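Local coordinates for protein thioredoxin (Thermosipho africanus, PDB 6MOS) that probably acts as a thiol-disulfide oxidoreductase, using a CxxC pair at the start of a helix to reduce disulfides in other proteins, at residues F33-C38 against D63-P68. Residues are numbered along the deposited sequence; the frame is centred on the assembly and turned at random.
Sequences FKNDKC and DVIENP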
ATOM      1  N   PHE A  33       3.993  -3.600   0.921  1.00 21.53           N
ATOM      2  CA  PHE A  33       5.181  -4.439   0.779  1.00 20.29           C
ATOM      3  C   PHE A  33       6.216  -4.028   1.813  1.00 25.49           C
ATOM      4  O   PHE A  33       6.552  -2.845   1.924  1.00 19.92           O
ATOM      5  CB  PHE A  33       5.771  -4.342  -0.627  1.00 18.74           C
ATOM      6  CG  PHE A  33       4.822  -4.786  -1.716  1.00 21.25           C
ATOM      7  CD1 PHE A  33       3.904  -3.896  -2.259  1.00 23.23           C
ATOM      8  CD2 PHE A  33       4.856  -6.088  -2.192  1.00 26.54           C
ATOM      9  CE1 PHE A  33       3.025  -4.299  -3.266  1.00 23.48           C
ATOM     10  CE2 PHE A  33       3.981  -6.505  -3.198  1.00 23.80           C
ATOM     11  CZ  PHE A  33       3.067  -5.613  -3.732  1.00 23.08           C
ATOM     12  N   LYS A  34       6.717  -5.003   2.571  1.00 21.33           N
ATOM     13  CA  LYS A  34       7.597  -4.696   3.689  1.00 27.36           C
ATOM     14  C   LYS A  34       8.626  -5.807   3.842  1.00 22.86           C
ATOM     15  O   LYS A  34       8.568  -6.840   3.175  1.00 21.90           O
ATOM     16  CB  LYS A  34       6.788  -4.502   4.988  1.00 25.25           C
ATOM     17  CG  LYS A  34       5.890  -5.699   5.400  1.00 27.72           C
ATOM     18  CD  LYS A  34       6.674  -6.741   6.225  1.00 26.32           C
ATOM     19  CE  LYS A  34       5.783  -7.868   6.729  1.00 30.89           C
ATOM     20  NZ  LYS A  34       6.538  -8.698   7.722  1.00 28.01           N
ATOM     21  N   ASN A  35       9.587  -5.574   4.730  1.00 22.93           N
ATOM     22  CA  ASN A  35      10.312  -6.679   5.332  1.00 26.66           C
ATOM     23  C   ASN A  35      10.516  -6.343   6.800  1.00 27.55           C
ATOM     24  O   ASN A  35      10.246  -5.222   7.248  1.00 28.10           O
ATOM     25  CB  ASN A  35      11.607  -6.987   4.574  1.00 23.93           C
ATOM     26  CG  ASN A  35      12.663  -5.942   4.756  1.00 24.76           C
ATOM     27  OD1 ASN A  35      12.977  -5.536   5.872  1.00 31.18           O
ATOM     28  ND2 ASN A  35      13.235  -5.507   3.645  1.00 26.99           N
ATOM     29  N   ASP A  36      10.945  -7.328   7.576  1.00 24.88           N
ATOM     30  CA  ASP A  36      10.947  -7.105   9.012  1.00 29.23           C
ATOM     31  C   ASP A  36      12.226  -6.431   9.493  1.00 30.08           C
ATOM     32  O   ASP A  36      12.361  -6.180  10.694  1.00 38.33           O
ATOM     33  CB  ASP A  36      10.694  -8.418   9.757  1.00 34.94           C
ATOM     34  CG  ASP A  36       9.211  -8.771   9.813  1.00 41.81           C
ATOM     35  OD1 ASP A  36       8.367  -7.861   9.631  1.00 40.24           O
ATOM     36  OD2 ASP A  36       8.880  -9.952  10.040  1.00 51.86           O
ATOM     37  N   LYS A  37      13.147  -6.114   8.587  0.87 26.83           N
ATOM     38  CA  LYS A  37      14.342  -5.345   8.921  0.87 25.68           C
ATOM     39  C   LYS A  37      14.213  -3.872   8.558  0.87 33.24           C
ATOM     40  O   LYS A  37      15.166  -3.100   8.758  0.87 34.62           O
ATOM     41  CB  LYS A  37      15.558  -5.944   8.221  0.87 33.02           C
ATOM     42  CG  LYS A  37      15.962  -7.283   8.805  0.87 36.00           C
ATOM     43  CD  LYS A  37      17.109  -7.917   8.034  0.87 45.90           C
ATOM     44  CE  LYS A  37      16.615  -8.562   6.753  0.87 52.35           C
ATOM     45  NZ  LYS A  37      17.528  -9.639   6.290  0.87 47.97           N
ATOM     46  N   CYS A  38      13.058  -3.465   8.049  1.00 25.06           N
ATOM     47  CA  CYS A  38      12.815  -2.102   7.571  1.00 22.45           C
ATOM     48  C   CYS A  38      12.100  -1.306   8.662  1.00 28.42           C
ATOM     49  O   CYS A  38      10.944  -1.589   9.003  1.00 28.07           O
ATOM     50  CB  CYS A  38      12.009  -2.150   6.273  1.00 33.06           C
ATOM     51  SG  CYS A  38      11.187  -0.614   5.712  1.00 32.84           S
ATOM     52  N   ASP A  63       5.434  -9.695   2.745  1.00 24.28           N
ATOM     53  CA  ASP A  63       6.832  -9.672   3.154  1.00 28.09           C
ATOM     54  C   ASP A  63       7.684 -10.071   1.957  1.00 26.13           C
ATOM     55  O   ASP A  63       7.640 -11.223   1.509  1.00 26.63           O
ATOM     56  CB  ASP A  63       7.079 -10.594   4.344  1.00 28.17           C
ATOM     57  CG  ASP A  63       8.437 -10.341   4.976  1.00 28.99           C
ATOM     58  OD1 ASP A  63       9.443 -10.692   4.330  1.00 24.93           O
ATOM     59  OD2 ASP A  63       8.487  -9.778   6.089  1.00 32.50           O
ATOM     60  N   VAL A  64       8.486  -9.124   1.456  1.00 25.31           N
ATOM     61  CA  VAL A  64       9.205  -9.342   0.203  1.00 23.82           C
ATOM     62  C   VAL A  64      10.351 -10.327   0.374  1.00 27.05           C
ATOM     63  O   VAL A  64      10.849 -10.867  -0.619  1.00 26.37           O
ATOM     64  CB  VAL A  64       9.705  -8.005  -0.377  1.00 26.79           C
ATOM     65  CG1 VAL A  64       8.522  -7.072  -0.580  1.00 24.27           C
ATOM     66  CG2 VAL A  64      10.786  -7.361   0.518  1.00 26.41           C
ATOM     67  N   ILE A  65      10.774 -10.579   1.607  1.00 25.93           N
ATOM     68  CA  ILE A  65      11.841 -11.537   1.861  1.00 22.75           C
ATOM     69  C   ILE A  65      11.270 -12.931   2.039  1.00 27.20           C
ATOM     70  O   ILE A  65      11.795 -13.897   1.482  1.00 28.42           O
ATOM     71  CB  ILE A  65      12.686 -11.115   3.083  1.00 26.48           C
ATOM     72  CG1 ILE A  65      13.515  -9.873   2.759  1.00 26.58           C
ATOM     73  CG2 ILE A  65      13.618 -12.253   3.504  1.00 29.77           C
ATOM     74  CD1 ILE A  65      14.334  -9.360   3.936  1.00 35.14           C
ATOM     75  N   GLU A  66      10.175 -13.047   2.793  0.81 25.04           N
ATOM     76  CA  GLU A  66       9.603 -14.367   3.039  0.81 24.64           C
ATOM     77  C   GLU A  66       8.897 -14.901   1.802  0.81 27.30           C
ATOM     78  O   GLU A  66       8.976 -16.095   1.509  0.81 25.72           O
ATOM     79  CB  GLU A  66       8.645 -14.314   4.231  0.81 24.44           C
ATOM     80  CG  GLU A  66       9.314 -13.974   5.562  0.81 35.72           C
ATOM     81  CD  GLU A  66      10.596 -14.771   5.817  0.81 49.13           C
ATOM     82  OE1 GLU A  66      10.650 -15.975   5.469  0.81 48.52           O
ATOM     83  OE2 GLU A  66      11.561 -14.187   6.363  0.81 59.44           O
ATOM     84  N   ASN A  67       8.211 -14.032   1.059  1.00 24.39           N
ATOM     85  CA  ASN A  67       7.380 -14.433  -0.079  1.00 22.21           C
ATOM     86  C   ASN A  67       7.709 -13.561  -1.284  1.00 27.98           C
ATOM     87  O   ASN A  67       6.881 -12.762  -1.734  1.00 22.79           O
ATOM     88  CB  ASN A  67       5.898 -14.331   0.278  1.00 26.32           C
ATOM     89  CG  ASN A  67       5.547 -15.112   1.527  1.00 32.60           C
ATOM     90  OD1 ASN A  67       5.164 -14.536   2.546  1.00 27.19           O
ATOM     91  ND2 ASN A  67       5.683 -16.436   1.456  1.00 31.49           N
ATOM     92  N   PRO A  68       8.904 -13.719  -1.860  1.00 26.08           N
ATOM     93  CA  PRO A  68       9.376 -12.752  -2.868  1.00 24.94           C
ATOM     94  C   PRO A  68       8.771 -12.915  -4.260  1.00 26.81           C
ATOM     95  O   PRO A  68       8.984 -12.030  -5.102  1.00 23.46           O
ATOM     96  CB  PRO A  68      10.887 -13.019  -2.908  1.00 28.23           C
ATOM     97  CG  PRO A  68      10.986 -14.480  -2.598  1.00 40.45           C
ATOM     98  CD  PRO A  68       9.895 -14.774  -1.592  1.00 29.16           C
TER
HETATM   99  O   HOH W   1      11.290  -9.899   6.475  1.00 34.98           O
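Lys-34 and Asp-63 sit side by side at the C-terminal ends of the parallel strands 29-34 and 58-63 of a thioredoxin-type fold, joined by the right-handed crossover through helix 39-55. Here the chain leaves the sheet, one segment for the turn that leads into the CxxC, the other for helix 69-73. The strand pairing ends in one backbone bond, Val-64 N to Lys-34 O (2.9 Å, 166° at the hydrogen).

Lys-34 and Asp-63 point to the same face of the sheet and, with Asp-36, form a salt-bridge network. The Lys-34 chain, bent at chi2 (86°), curls so that NZ meets the anti lone pair of Asp-63 OD2 at 2.8 Å and, from above the carboxylate plane, Asp-36 OD1. One ammonium thus bridges two carboxylates turned 74° apart, probably easing the repulsion between Asp-36 OD2 and Asp-63 OD2, 4.0 Å apart. A water bound by Asp-36 N donates to Asp-63 OD2, adding a water-mediated link between the segments. Asp-63 OD1 accepts Ile-65 N (an Asx turn) and Glu-66 N (which extends it to an Asx motif) from opposite faces of its plane, holding the start of its own loop. An alanine in place of Asp-63 would probably leave Lys-34 NZ with Asp-36 as its remaining mate here and free those two amides to shift.

Apolar contacts lie beside this network. Val-64 CG1 comes to the edge of the buried Phe-33 ring, near its plane, and Pro-71 of helix 69-73 touches both residues. Ile-65 CD1 touches both Asn-35 CB and Lys-37 CE, 3.7 Å from each.

The turn leads to Cys-38, N-cap of helix 39-55 and disulfide-bonded to Cys-41. Within it Asn-35 closes an Asx turn, its OD1 taking Lys-37 N in the carbonyl plane at 2.8 Å.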